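Chitooligosaccharide oxidase (Gibberella zeae, PDB 6Y0R) oxidises the C1 hydroxyl of chitooligosaccharides to the corresponding lactones, using a bicovalently bound FAD and passing the electrons to molecular oxygen to give hydrogen peroxide. Local coordinates at residues A[116-121]-A[139-144]; A[124-129]-A[224-229]; A[172-177]-A[262-267]; A[230-235]-A[307-312]; A[288-293]-A[303-308]. All blocks are in the same frame, centred on the assembly; numbering follows the deposited sequence.

Interaction 1 of 5, residues A[116-121]-A[139-144]; sequences YSVKLA and TELWNQ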
# COMPACT_ATOMS: atom_id res chain seq x y z
N TYR A 116 -11.58 -4.69 -14.44
CA TYR A 116 -11.42 -5.37 -13.14
C TYR A 116 -11.39 -6.88 -13.36
O TYR A 116 -11.63 -7.63 -12.41
CB TYR A 116 -12.48 -4.89 -12.14
CG TYR A 116 -13.91 -5.00 -12.58
CD1 TYR A 116 -14.57 -6.22 -12.54
CD2 TYR A 116 -14.62 -3.88 -12.96
CE1 TYR A 116 -15.89 -6.33 -12.94
CE2 TYR A 116 -15.94 -3.97 -13.37
CZ TYR A 116 -16.57 -5.19 -13.35
OH TYR A 116 -17.89 -5.25 -13.72
N SER A 117 -10.98 -7.33 -14.56
CA SER A 117 -10.92 -8.76 -14.92
C SER A 117 -9.91 -9.49 -14.03
O SER A 117 -8.77 -8.98 -13.86
CB SER A 117 -10.55 -8.92 -16.38
OG SER A 117 -10.28 -10.27 -16.66
N VAL A 118 -10.29 -10.63 -13.47
CA VAL A 118 -9.37 -11.57 -12.80
C VAL A 118 -9.48 -12.90 -13.52
O VAL A 118 -10.61 -13.48 -13.50
CB VAL A 118 -9.75 -11.73 -11.32
CG1 VAL A 118 -8.82 -12.73 -10.64
CG2 VAL A 118 -9.82 -10.41 -10.59
N LYS A 119 -8.38 -13.41 -14.06
CA LYS A 119 -8.37 -14.70 -14.81
C LYS A 119 -7.35 -15.65 -14.23
O LYS A 119 -6.13 -15.45 -14.43
CB LYS A 119 -8.11 -14.42 -16.30
CG LYS A 119 -9.18 -13.59 -16.99
CD LYS A 119 -8.87 -13.36 -18.47
CE LYS A 119 -9.86 -12.43 -19.14
NZ LYS A 119 -9.36 -12.03 -20.49
N LEU A 120 -7.75 -16.67 -13.70
CA LEU A 120 -6.85 -17.70 -13.14
C LEU A 120 -6.74 -18.83 -14.16
O LEU A 120 -7.80 -19.36 -14.56
CB LEU A 120 -7.47 -18.22 -11.85
CG LEU A 120 -6.80 -19.35 -11.09
CD1 LEU A 120 -5.44 -18.94 -10.59
CD2 LEU A 120 -7.62 -20.03 -9.99
N ALA A 121 -5.55 -19.24 -14.30
CA ALA A 121 -5.20 -20.32 -15.27
C ALA A 121 -4.98 -21.63 -14.51
O ALA A 121 -4.78 -21.62 -13.27
CB ALA A 121 -3.98 -19.90 -16.06
N THR A 139 -12.02 -12.60 -3.95
CA THR A 139 -13.28 -13.35 -4.21
C THR A 139 -13.10 -14.21 -5.46
O THR A 139 -13.45 -15.43 -5.46
CB THR A 139 -14.46 -12.38 -4.33
OG1 THR A 139 -14.59 -11.73 -3.06
CG2 THR A 139 -15.76 -13.09 -4.65
N GLU A 140 -12.59 -13.63 -6.54
CA GLU A 140 -12.44 -14.33 -7.83
C GLU A 140 -11.41 -15.44 -7.74
O GLU A 140 -11.65 -16.52 -8.24
CB GLU A 140 -12.08 -13.38 -8.98
CG GLU A 140 -13.26 -12.53 -9.41
CD GLU A 140 -14.36 -13.28 -10.13
OE1 GLU A 140 -14.10 -14.39 -10.59
OE2 GLU A 140 -15.49 -12.74 -10.24
N LEU A 141 -10.26 -15.21 -7.11
CA LEU A 141 -9.24 -16.28 -7.05
C LEU A 141 -9.77 -17.42 -6.18
O LEU A 141 -9.46 -18.58 -6.46
CB LEU A 141 -7.92 -15.72 -6.54
CG LEU A 141 -7.24 -14.72 -7.46
CD1 LEU A 141 -5.92 -14.28 -6.83
CD2 LEU A 141 -6.99 -15.29 -8.87
N TRP A 142 -10.44 -17.08 -5.09
CA TRP A 142 -11.02 -18.09 -4.17
C TRP A 142 -12.06 -18.92 -4.95
O TRP A 142 -11.97 -20.16 -4.92
CB TRP A 142 -11.65 -17.39 -2.98
CG TRP A 142 -12.38 -18.32 -2.06
CD1 TRP A 142 -13.73 -18.38 -1.93
CD2 TRP A 142 -11.83 -19.21 -1.07
NE1 TRP A 142 -14.06 -19.27 -0.95
CE2 TRP A 142 -12.92 -19.78 -0.39
CE3 TRP A 142 -10.54 -19.59 -0.70
CZ2 TRP A 142 -12.74 -20.75 0.59
CZ3 TRP A 142 -10.36 -20.53 0.29
CH2 TRP A 142 -11.45 -21.09 0.95
N ASN A 143 -12.97 -18.26 -5.63
CA ASN A 143 -14.10 -18.98 -6.27
C ASN A 143 -13.59 -19.74 -7.51
O ASN A 143 -14.00 -20.89 -7.74
CB ASN A 143 -15.21 -18.02 -6.65
CG ASN A 143 -15.96 -17.44 -5.47
OD1 ASN A 143 -15.95 -18.00 -4.38
ND2 ASN A 143 -16.71 -16.38 -5.71
N GLN A 144 -12.66 -19.18 -8.28
CA GLN A 144 -12.20 -19.83 -9.53
C GLN A 144 -11.35 -21.07 -9.21
O GLN A 144 -11.40 -22.05 -9.99
CB GLN A 144 -11.43 -18.85 -10.43
CG GLN A 144 -12.31 -17.80 -11.10
CD GLN A 144 -11.53 -16.88 -12.00
OE1 GLN A 144 -10.62 -17.32 -12.70
NE2 GLN A 144 -11.83 -15.60 -11.93
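Gln144 NE2 is engaged by two oxygens, donating to Val118 O across the contact at 2.9 Å and to Glu140 OE1, one helical turn earlier, also at 2.9 Å. The bond to Val118 is nearly straight (169° at the hydrogen) and lies in the plane of the Gln144 amide, yet NE2 stands above the carbonyl plane, 44° out of it. The other end of the same amide, OE1, accepts from Leu120 N at 3.1 Å, so one side-chain amide occupies both a C=O and an N-H of strand 118-120. The Gln144 chain runs extended beyond CG, which carries the amide past Leu120 CD2 to the strand backbone. Glu140 bends at chi2 (-70°), bringing its carboxylate back to NE2. Apolar contacts lie alongside: Val118 CG1 meets Leu141 CD2 at 3.6 Å, the two side chains crossing near a right angle, and Val118 CB rests on Glu140 CB at 3.7 Å. Leu141 continues inward onto Ala126 of the neighbouring strand, within the FAD-binding domain. With both ends bonded, the Gln144 amide is fixed in rotation, and the negative charge of Glu140 would probably polarise its N-H groups toward stronger donation.

Interaction 2 of 5, residues A[124-129]-A[224-229]; sequences GTAKIQ and FQTFAA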
# COMPACT_ATOMS: atom_id res chain seq x y z
N GLY A 124 -2.02 -22.16 -12.04
CA GLY A 124 -1.97 -21.36 -10.80
C GLY A 124 -1.45 -19.94 -11.06
O GLY A 124 -1.44 -19.11 -10.13
N THR A 125 -1.13 -19.61 -12.29
CA THR A 125 -0.85 -18.20 -12.68
C THR A 125 -2.16 -17.45 -12.88
O THR A 125 -3.20 -18.04 -13.22
CB THR A 125 0.02 -18.13 -13.94
OG1 THR A 125 0.33 -16.75 -14.14
CG2 THR A 125 -0.73 -18.61 -15.16
N ALA A 126 -2.17 -16.14 -12.65
CA ALA A 126 -3.37 -15.31 -12.80
C ALA A 126 -3.01 -14.02 -13.53
O ALA A 126 -1.98 -13.46 -13.21
CB ALA A 126 -3.97 -14.99 -11.45
N LYS A 127 -3.87 -13.59 -14.43
CA LYS A 127 -3.73 -12.30 -15.11
C LYS A 127 -4.84 -11.41 -14.58
O LYS A 127 -6.04 -11.79 -14.69
CB LYS A 127 -3.85 -12.48 -16.62
CG LYS A 127 -2.68 -13.26 -17.19
CD LYS A 127 -2.74 -13.46 -18.68
CE LYS A 127 -1.44 -14.03 -19.19
NZ LYS A 127 -1.66 -14.89 -20.37
N ILE A 128 -4.47 -10.27 -14.01
CA ILE A 128 -5.42 -9.38 -13.32
C ILE A 128 -5.25 -7.96 -13.83
O ILE A 128 -4.10 -7.49 -13.90
CB ILE A 128 -5.24 -9.47 -11.80
CG1 ILE A 128 -5.16 -10.94 -11.36
CG2 ILE A 128 -6.34 -8.68 -11.13
CD1 ILE A 128 -4.92 -11.12 -9.86
N GLN A 129 -6.35 -7.34 -14.15
CA GLN A 129 -6.38 -5.90 -14.49
C GLN A 129 -6.19 -5.11 -13.21
O GLN A 129 -6.72 -5.47 -12.17
CB GLN A 129 -7.65 -5.55 -15.25
CG GLN A 129 -7.67 -6.25 -16.63
CD GLN A 129 -8.87 -5.86 -17.46
OE1 GLN A 129 -10.00 -5.71 -16.98
NE2 GLN A 129 -8.61 -5.56 -18.73
N PHE A 224 0.63 -12.95 -11.91
CA PHE A 224 1.15 -13.46 -10.63
C PHE A 224 1.17 -14.99 -10.61
O PHE A 224 0.30 -15.62 -11.24
CB PHE A 224 0.23 -13.05 -9.46
CG PHE A 224 0.05 -11.56 -9.27
CD1 PHE A 224 -0.88 -10.87 -10.03
CD2 PHE A 224 0.86 -10.88 -8.37
CE1 PHE A 224 -1.03 -9.50 -9.86
CE2 PHE A 224 0.72 -9.51 -8.21
CZ PHE A 224 -0.24 -8.83 -8.94
N GLN A 225 2.06 -15.54 -9.81
CA GLN A 225 2.00 -16.96 -9.39
C GLN A 225 1.20 -16.99 -8.09
O GLN A 225 1.74 -16.57 -7.03
CB GLN A 225 3.39 -17.56 -9.21
CG GLN A 225 3.33 -19.02 -8.77
CD GLN A 225 2.52 -19.89 -9.71
OE1 GLN A 225 2.75 -19.88 -10.91
NE2 GLN A 225 1.54 -20.62 -9.18
N THR A 226 -0.06 -17.42 -8.15
CA THR A 226 -0.89 -17.55 -6.94
C THR A 226 -0.34 -18.66 -6.03
O THR A 226 0.40 -19.55 -6.49
CB THR A 226 -2.37 -17.80 -7.27
OG1 THR A 226 -2.46 -19.16 -7.72
CG2 THR A 226 -2.93 -16.80 -8.25
N PHE A 227 -0.79 -18.66 -4.77
CA PHE A 227 -0.57 -19.78 -3.83
C PHE A 227 -1.94 -20.37 -3.48
O PHE A 227 -3.00 -19.74 -3.74
CB PHE A 227 0.23 -19.39 -2.59
CG PHE A 227 -0.30 -18.21 -1.82
CD1 PHE A 227 -1.26 -18.37 -0.83
CD2 PHE A 227 0.18 -16.95 -2.09
CE1 PHE A 227 -1.74 -17.27 -0.12
CE2 PHE A 227 -0.32 -15.85 -1.40
CZ PHE A 227 -1.27 -16.02 -0.42
N ALA A 228 -1.93 -21.60 -3.01
CA ALA A 228 -3.18 -22.24 -2.55
C ALA A 228 -3.74 -21.43 -1.36
O ALA A 228 -3.02 -21.22 -0.39
CB ALA A 228 -2.88 -23.68 -2.17
N ALA A 229 -5.00 -21.04 -1.43
CA ALA A 229 -5.71 -20.29 -0.37
C ALA A 229 -5.85 -21.21 0.82
O ALA A 229 -6.39 -22.32 0.69
CB ALA A 229 -7.03 -19.81 -0.89
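Phe224, Gly124 and Ala126 carry most of the buried surface between strand 125-128 and strand 218-228. Phe224 and Ala126 form an antiparallel hydrogen-bonded pair: Ala126 N gives to Phe224 O at 2.9 Å, and Phe224 N returns a bond to Ala126 O at 3.0 Å. The ring of Phe224 leaves the backbone on the same face as Ala126, with CG anti to the carbonyl carbon (chi1 -59°). There its CD1 approaches Ile128 CD1 at 4.1 Å, the two side chains crossing near a right angle, while Leu149 also packs on both. Ala126 CB meets the methyl CG2 of Thr226 at 3.8 Å.

Gly124 contributes through its carbonyl, whose oxygen takes two bonds from a single residue. Thr226 OG1 donates at 2.6 Å in the carbonyl plane, on a lone pair, and Thr226 N donates at 2.9 Å from a direction tilted 26° out of that plane. OG1 sits between the backbone N and carbonyl carbon of Thr226 (chi1 74°), the setting that lets hydroxyl and N-H converge on one oxygen; Arg147 NE bonds the same hydroxyl. On the opposite face, Thr125 pairs with Gln225, and Glu223 is a partner of the Thr125 hydroxyl.

The ladder joins strands distant in sequence within the antiparallel sheet of the FAD-binding PCMH-type domain, the fold that holds the flavin in this oxidoreductase family.

Interaction 3 of 5, residues A[172-177]-A[262-267]; sequences ARKHGL and PAEITM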
# COMPACT_ATOMS: atom_id res chain seq x y z
N ALA A 172 2.00 -11.71 4.76
CA ALA A 172 3.23 -11.15 4.15
C ALA A 172 4.46 -11.97 4.56
O ALA A 172 5.36 -12.16 3.74
CB ALA A 172 3.38 -9.70 4.56
N ARG A 173 4.58 -12.36 5.81
CA ARG A 173 5.85 -12.97 6.26
C ARG A 173 5.95 -14.35 5.64
O ARG A 173 7.08 -14.82 5.48
CB ARG A 173 5.97 -13.01 7.77
CG ARG A 173 6.05 -11.61 8.37
CD ARG A 173 6.34 -11.57 9.84
NE ARG A 173 7.70 -11.99 10.19
CZ ARG A 173 8.06 -13.17 10.63
NH1 ARG A 173 7.17 -14.14 10.76
NH2 ARG A 173 9.32 -13.37 10.94
N LYS A 174 4.84 -14.97 5.23
CA LYS A 174 4.95 -16.30 4.55
C LYS A 174 5.12 -16.14 3.04
O LYS A 174 5.91 -16.91 2.43
CB LYS A 174 3.73 -17.15 4.85
CG LYS A 174 3.77 -18.54 4.26
CD LYS A 174 4.83 -19.42 4.90
CE LYS A 174 4.90 -20.77 4.21
NZ LYS A 174 5.76 -21.68 4.99
N HIS A 175 4.41 -15.21 2.41
CA HIS A 175 4.29 -15.18 0.93
C HIS A 175 4.87 -13.88 0.33
O HIS A 175 5.00 -13.82 -0.88
CB HIS A 175 2.85 -15.40 0.49
CG HIS A 175 2.37 -16.79 0.76
ND1 HIS A 175 2.89 -17.89 0.09
CD2 HIS A 175 1.46 -17.25 1.64
CE1 HIS A 175 2.26 -18.99 0.56
NE2 HIS A 175 1.41 -18.63 1.53
N GLY A 176 5.25 -12.93 1.16
CA GLY A 176 5.88 -11.69 0.71
C GLY A 176 4.90 -10.56 0.53
O GLY A 176 3.70 -10.73 0.82
N LEU A 177 5.39 -9.48 -0.08
CA LEU A 177 4.53 -8.39 -0.54
C LEU A 177 3.79 -8.84 -1.77
O LEU A 177 4.19 -9.84 -2.41
CB LEU A 177 5.37 -7.15 -0.87
CG LEU A 177 6.27 -6.64 0.25
CD1 LEU A 177 7.30 -5.64 -0.29
CD2 LEU A 177 5.43 -6.05 1.36
N PRO A 262 8.16 -18.04 13.36
CA PRO A 262 7.97 -18.68 12.06
C PRO A 262 7.24 -17.79 11.05
O PRO A 262 6.46 -16.91 11.46
CB PRO A 262 7.13 -19.93 12.35
CG PRO A 262 7.34 -20.17 13.84
CD PRO A 262 7.54 -18.79 14.45
N ALA A 263 7.47 -18.09 9.78
CA ALA A 263 6.91 -17.37 8.62
C ALA A 263 5.36 -17.41 8.67
O ALA A 263 4.74 -16.51 8.10
CB ALA A 263 7.42 -17.97 7.33
N GLU A 264 4.77 -18.46 9.24
CA GLU A 264 3.29 -18.60 9.31
C GLU A 264 2.63 -17.49 10.13
O GLU A 264 1.38 -17.42 10.05
CB GLU A 264 2.95 -19.96 9.93
CG GLU A 264 3.17 -21.10 8.96
CD GLU A 264 4.62 -21.49 8.69
OE1 GLU A 264 5.50 -21.21 9.54
OE2 GLU A 264 4.86 -22.04 7.59
N ILE A 265 3.38 -16.70 10.93
CA ILE A 265 2.78 -15.60 11.72
C ILE A 265 3.08 -14.26 11.03
O ILE A 265 4.22 -14.02 10.73
CB ILE A 265 3.29 -15.55 13.16
CG1 ILE A 265 3.08 -16.85 13.94
CG2 ILE A 265 2.66 -14.37 13.86
CD1 ILE A 265 3.73 -16.83 15.25
N THR A 266 2.07 -13.43 10.81
CA THR A 266 2.20 -12.01 10.50
C THR A 266 1.40 -11.27 11.56
O THR A 266 0.26 -11.67 11.81
CB THR A 266 1.81 -11.67 9.06
OG1 THR A 266 2.61 -12.40 8.11
CG2 THR A 266 1.95 -10.19 8.79
N MET A 267 1.99 -10.28 12.23
CA MET A 267 1.23 -9.61 13.27
C MET A 267 1.72 -8.19 13.47
O MET A 267 2.81 -7.81 12.94
CB MET A 267 1.28 -10.36 14.60
CG MET A 267 2.61 -10.44 15.24
SD MET A 267 2.36 -11.47 16.77
CE MET A 267 0.78 -10.88 17.32
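Arg173 NH1 bonds two backbone oxygens of the turn at 262-265, Pro262 O at 2.9 Å and Ile265 O at 3.0 Å. Both acceptors lie at the edge of the guanidinium, close to its plane, and a bend at chi3 (70°) is what turns the group onto the turn. The oxygens are met differently: NH1 lies in the carbonyl plane of Ile265 but well above that of Pro262, 52° out of it. Pro262 O also accepts Ile265 N, the closing bond of the type I turn, and the two donors reach it from opposite faces. One residue on, Thr266 OG1 receives Arg173 N at 3.0 Å, with the angle at the hydrogen 162°, and the Arg173 chain runs antiparallel to the side chain of Thr266.

Further along the helix, Lys174 NZ forms a salt bridge with Glu264 OE2 at 2.8 Å, approaching on the syn side of the carboxylate. Both chains bend at chi2 and extend in a common direction; Lys174 CD passes Ala263 CB at 3.8 Å.

In the outer shell, Gly380 O accepts from Arg173 NE. The helix ends at His175, and Gly176, with positive phi, turns the chain away.

The arrangement is a helix docked on a beta turn, joining the FAD-binding PCMH-type region to the first residues of strand 265-272 in the seven-stranded antiparallel sheet.

Interaction 4 of 5, residues A[230-235]-A[307-312]; sequences PEKITY and ATTVDW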
# COMPACT_ATOMS: atom_id res chain seq x y z
N PRO A 230 -5.35 -20.81 2.01
CA PRO A 230 -5.42 -21.67 3.18
C PRO A 230 -6.85 -22.12 3.52
O PRO A 230 -7.79 -21.30 3.53
CB PRO A 230 -4.88 -20.82 4.33
CG PRO A 230 -4.03 -19.75 3.65
CD PRO A 230 -4.58 -19.58 2.26
N GLU A 231 -6.98 -23.42 3.78
CA GLU A 231 -8.23 -24.00 4.34
C GLU A 231 -8.40 -23.57 5.80
O GLU A 231 -9.51 -23.37 6.27
CB GLU A 231 -8.15 -25.52 4.19
CG GLU A 231 -9.31 -26.26 4.82
CD GLU A 231 -10.68 -26.03 4.20
OE1 GLU A 231 -10.77 -25.46 3.09
OE2 GLU A 231 -11.67 -26.41 4.86
N LYS A 232 -7.30 -23.49 6.53
CA LYS A 232 -7.27 -23.16 7.96
C LYS A 232 -6.26 -22.03 8.17
O LYS A 232 -5.04 -22.24 7.99
CB LYS A 232 -6.91 -24.39 8.79
CG LYS A 232 -7.99 -25.49 8.81
CD LYS A 232 -7.57 -26.72 9.54
CE LYS A 232 -8.62 -27.81 9.55
NZ LYS A 232 -8.80 -28.46 8.23
N ILE A 233 -6.77 -20.90 8.62
CA ILE A 233 -5.93 -19.71 8.90
C ILE A 233 -6.59 -19.07 10.11
O ILE A 233 -7.80 -18.93 10.13
CB ILE A 233 -5.75 -18.78 7.68
CG1 ILE A 233 -4.93 -17.56 8.11
CG2 ILE A 233 -7.06 -18.35 7.04
CD1 ILE A 233 -4.21 -16.89 6.97
N THR A 234 -5.80 -18.77 11.11
CA THR A 234 -6.29 -18.32 12.41
C THR A 234 -5.99 -16.84 12.59
O THR A 234 -4.82 -16.50 12.74
CB THR A 234 -5.69 -19.19 13.52
OG1 THR A 234 -6.00 -20.56 13.25
CG2 THR A 234 -6.20 -18.80 14.89
N TYR A 235 -7.02 -16.03 12.77
CA TYR A 235 -6.82 -14.62 13.18
C TYR A 235 -6.79 -14.60 14.69
O TYR A 235 -7.39 -15.48 15.35
CB TYR A 235 -7.84 -13.67 12.57
CG TYR A 235 -9.27 -13.90 12.93
CD1 TYR A 235 -9.78 -13.40 14.11
CD2 TYR A 235 -10.13 -14.47 12.01
CE1 TYR A 235 -11.14 -13.51 14.39
CE2 TYR A 235 -11.48 -14.60 12.29
CZ TYR A 235 -11.98 -14.15 13.50
OH TYR A 235 -13.32 -14.25 13.81
N ALA A 307 -8.73 -16.05 19.51
CA ALA A 307 -8.33 -16.60 18.19
C ALA A 307 -9.46 -17.41 17.59
O ALA A 307 -10.24 -18.11 18.32
CB ALA A 307 -7.09 -17.44 18.32
N THR A 308 -9.55 -17.34 16.28
CA THR A 308 -10.58 -18.06 15.52
C THR A 308 -9.95 -18.60 14.25
O THR A 308 -9.34 -17.82 13.51
CB THR A 308 -11.78 -17.18 15.20
OG1 THR A 308 -12.33 -16.64 16.41
CG2 THR A 308 -12.83 -17.97 14.46
N THR A 309 -10.16 -19.89 13.98
CA THR A 309 -9.72 -20.48 12.71
C THR A 309 -10.84 -20.36 11.69
O THR A 309 -11.99 -20.86 11.96
CB THR A 309 -9.26 -21.92 12.89
OG1 THR A 309 -8.27 -21.95 13.91
CG2 THR A 309 -8.69 -22.52 11.63
N VAL A 310 -10.51 -19.86 10.53
CA VAL A 310 -11.41 -19.69 9.36
C VAL A 310 -10.66 -20.17 8.12
O VAL A 310 -9.54 -20.69 8.25
CB VAL A 310 -11.86 -18.23 9.26
CG1 VAL A 310 -12.75 -17.85 10.43
CG2 VAL A 310 -10.69 -17.27 9.18
N ASP A 311 -11.27 -20.05 6.95
CA ASP A 311 -10.57 -20.26 5.67
C ASP A 311 -10.19 -18.90 5.13
O ASP A 311 -10.52 -17.85 5.73
CB ASP A 311 -11.41 -21.13 4.71
CG ASP A 311 -12.70 -20.50 4.26
OD1 ASP A 311 -12.76 -19.24 4.13
OD2 ASP A 311 -13.65 -21.28 4.03
N TRP A 312 -9.43 -18.90 4.06
CA TRP A 312 -8.89 -17.66 3.49
C TRP A 312 -9.99 -16.62 3.24
O TRP A 312 -9.85 -15.43 3.58
CB TRP A 312 -8.14 -18.02 2.20
CG TRP A 312 -7.62 -16.81 1.51
CD1 TRP A 312 -8.06 -16.24 0.35
CD2 TRP A 312 -6.59 -15.96 2.01
NE1 TRP A 312 -7.35 -15.11 0.08
CE2 TRP A 312 -6.42 -14.92 1.06
CE3 TRP A 312 -5.81 -15.98 3.17
CZ2 TRP A 312 -5.47 -13.92 1.22
CZ3 TRP A 312 -4.85 -15.01 3.30
CH2 TRP A 312 -4.69 -14.00 2.35
O HOH W 1 -13.08 -24.13 2.42
O HOH W 2 -13.10 -24.27 5.57
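Tyr235 leaves its backbone with CG between N and the carbonyl carbon (chi1 62°), which lays the ring along Thr308, its partner across the ladder. From CB outward, CG lies 4.0 Å from Thr308 O, an oxygen placed over one face toward the rim. CD2 meets Val310 CG2, and CE2 comes to 4.0 Å from Val310 CG1. At the far end CZ touches Thr308 CB at 3.5 Å. That CB stands over the ring face, 28° off the normal, in a CH-pi contact. His318 of helix 312-320 stacks on the same tyrosine.

The two strands, 233-239 and the outermost 305-310, run antiparallel in the seven-stranded sheet: Tyr235 with Thr308 and Ile233 with Val310 are hydrogen-bonded pairs, and Thr234 with Thr309 is a non-hydrogen-bonded one. In this last pair the hydroxyls Thr234 OG1 and Thr309 OG1 lie 2.7 Å apart, and Thr234 OG1 also bonds Gly284 O.

Beyond the ladder, Trp312 N donates to Pro230 O at 3.0 Å. Asp311, at the N-cap, accepts Gly314 N. Glu231 OE1 and OE2 each take a bond from a separate water at 2.7 Å, and both waters link only weakly to Asp311 OD2; Lys146 is the salt-bridge partner of Glu231.

Interaction 5 of 5, residues A[288-293]-A[303-308]; sequences SLRKAL and VQVTAT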
# COMPACT_ATOMS: atom_id res chain seq x y z
N SER A 288 -2.30 -24.76 17.28
CA SER A 288 -0.92 -24.52 16.80
C SER A 288 -0.57 -23.04 17.04
O SER A 288 0.57 -22.77 17.47
CB SER A 288 -0.75 -24.88 15.35
OG SER A 288 -0.88 -26.28 15.15
N LEU A 289 -1.51 -22.14 16.78
CA LEU A 289 -1.30 -20.68 17.02
C LEU A 289 -1.04 -20.45 18.51
O LEU A 289 -0.09 -19.71 18.88
CB LEU A 289 -2.51 -19.90 16.50
CG LEU A 289 -2.48 -18.39 16.67
CD1 LEU A 289 -3.08 -17.97 17.98
CD2 LEU A 289 -1.08 -17.82 16.48
N ARG A 290 -1.87 -21.03 19.38
CA ARG A 290 -1.71 -20.84 20.83
C ARG A 290 -0.35 -21.37 21.27
O ARG A 290 0.30 -20.68 22.08
CB ARG A 290 -2.91 -21.48 21.55
CG ARG A 290 -4.20 -20.68 21.36
CD ARG A 290 -5.34 -21.19 22.21
NE ARG A 290 -6.55 -20.46 21.97
CZ ARG A 290 -6.86 -19.30 22.53
NH1 ARG A 290 -6.05 -18.74 23.40
NH2 ARG A 290 -8.02 -18.74 22.24
N LYS A 291 0.10 -22.51 20.76
CA LYS A 291 1.45 -23.03 21.12
C LYS A 291 2.54 -22.08 20.63
O LYS A 291 3.46 -21.73 21.40
CB LYS A 291 1.65 -24.44 20.59
CG LYS A 291 0.79 -25.47 21.30
CD LYS A 291 0.79 -26.86 20.67
CE LYS A 291 -0.45 -27.65 21.05
NZ LYS A 291 -0.14 -29.06 21.34
N ALA A 292 2.39 -21.55 19.42
CA ALA A 292 3.40 -20.66 18.79
C ALA A 292 3.50 -19.33 19.55
O ALA A 292 4.63 -18.75 19.59
CB ALA A 292 3.05 -20.40 17.35
N LEU A 293 2.40 -18.82 20.08
CA LEU A 293 2.41 -17.51 20.80
C LEU A 293 2.77 -17.63 22.28
O LEU A 293 3.01 -16.61 22.91
CB LEU A 293 1.04 -16.86 20.66
CG LEU A 293 0.76 -16.20 19.34
CD1 LEU A 293 -0.62 -15.54 19.40
CD2 LEU A 293 1.82 -15.19 18.97
N VAL A 303 -2.11 -11.74 30.11
CA VAL A 303 -2.86 -11.52 28.85
C VAL A 303 -3.52 -12.84 28.44
O VAL A 303 -2.89 -13.93 28.67
CB VAL A 303 -1.93 -10.96 27.76
CG1 VAL A 303 -1.25 -9.70 28.21
CG2 VAL A 303 -0.91 -11.99 27.29
N GLN A 304 -4.63 -12.74 27.73
CA GLN A 304 -5.35 -13.85 27.06
C GLN A 304 -5.32 -13.60 25.54
O GLN A 304 -5.53 -12.46 25.10
CB GLN A 304 -6.81 -13.93 27.52
CG GLN A 304 -7.52 -15.25 27.19
CD GLN A 304 -8.96 -15.18 26.69
OE1 GLN A 304 -9.69 -14.19 26.81
NE2 GLN A 304 -9.40 -16.29 26.09
N VAL A 305 -5.02 -14.66 24.81
CA VAL A 305 -5.13 -14.66 23.33
C VAL A 305 -6.57 -15.03 22.99
O VAL A 305 -7.03 -16.07 23.48
CB VAL A 305 -4.15 -15.67 22.74
CG1 VAL A 305 -4.30 -15.84 21.24
CG2 VAL A 305 -2.72 -15.29 23.10
N THR A 306 -7.20 -14.23 22.15
CA THR A 306 -8.46 -14.63 21.48
C THR A 306 -8.10 -15.03 20.05
O THR A 306 -7.22 -14.42 19.46
CB THR A 306 -9.53 -13.54 21.52
OG1 THR A 306 -9.08 -12.40 20.79
CG2 THR A 306 -9.90 -13.14 22.94
N ALA A 307 -8.73 -16.05 19.51
CA ALA A 307 -8.33 -16.60 18.19
C ALA A 307 -9.46 -17.41 17.59
O ALA A 307 -10.24 -18.11 18.32
CB ALA A 307 -7.09 -17.44 18.32
N THR A 308 -9.55 -17.34 16.28
CA THR A 308 -10.58 -18.06 15.52
C THR A 308 -9.95 -18.60 14.25
O THR A 308 -9.34 -17.82 13.51
CB THR A 308 -11.78 -17.18 15.20
OG1 THR A 308 -12.33 -16.64 16.41
CG2 THR A 308 -12.83 -17.97 14.46
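Polar contacts come from Arg290, whose NH1 donates to Val305 O at 2.8 Å, while NH2 adds a weak bond to the same oxygen at 3.1 Å. The acceptor sits at the edge of the guanidinium, tilted 17° from its plane. NH1 in turn stands above the carbonyl plane of Val305, 38° out of it, off any lone pair. An extended chain from CG to NE carries the group out to the strand, where it overlaps the Val305 side chain, which points back toward the helix; NH1 passes Val305 CB at 3.7 Å. A salt bridge from NH2 to Glu286, one helical turn earlier, anchors the guanidinium on its own helix.

Helix 286-300 runs roughly antiparallel to the edge strand 305-310 that follows it, the short axes 9.9 Å apart at 150°. Leu289 and Leu293 also touch Phe236 of the next strand, and Leu289 touches Tyr282, which places the helix on one face of the seven-stranded antiparallel sheet.

Apolar contacts accompany this grip. Val305 CG1, anti to the backbone N, receives two leucines from successive turns: Leu289 CD1 and Leu293 CD1, each at 4.1 Å and each crossing it obliquely. Leu289 CD1 also reaches Ala307 CB at 4.1 Å.

From the N terminus, interaction 1 closes a short loop, bringing helix 134-145 back onto strand 118-120. Interaction 2 starts between its segments and closes 95 residues later, so the two cross; strands 118-120 and 125-128 are neighbours in one sheet. Interaction 3 opens within that longer span and ends beyond it, crossing both interaction 2 and interaction 4 and linking the FAD-binding region to the seven-stranded sheet. Interaction 4 begins directly after interaction 2 and ends on strand 305-310, where interaction 5, a local helix-strand closure within its span, also ends. Trp142 touches Asp311 and Trp312, joining interactions 1 and 4, while His175 meets Phe227 between interactions 2 and 3.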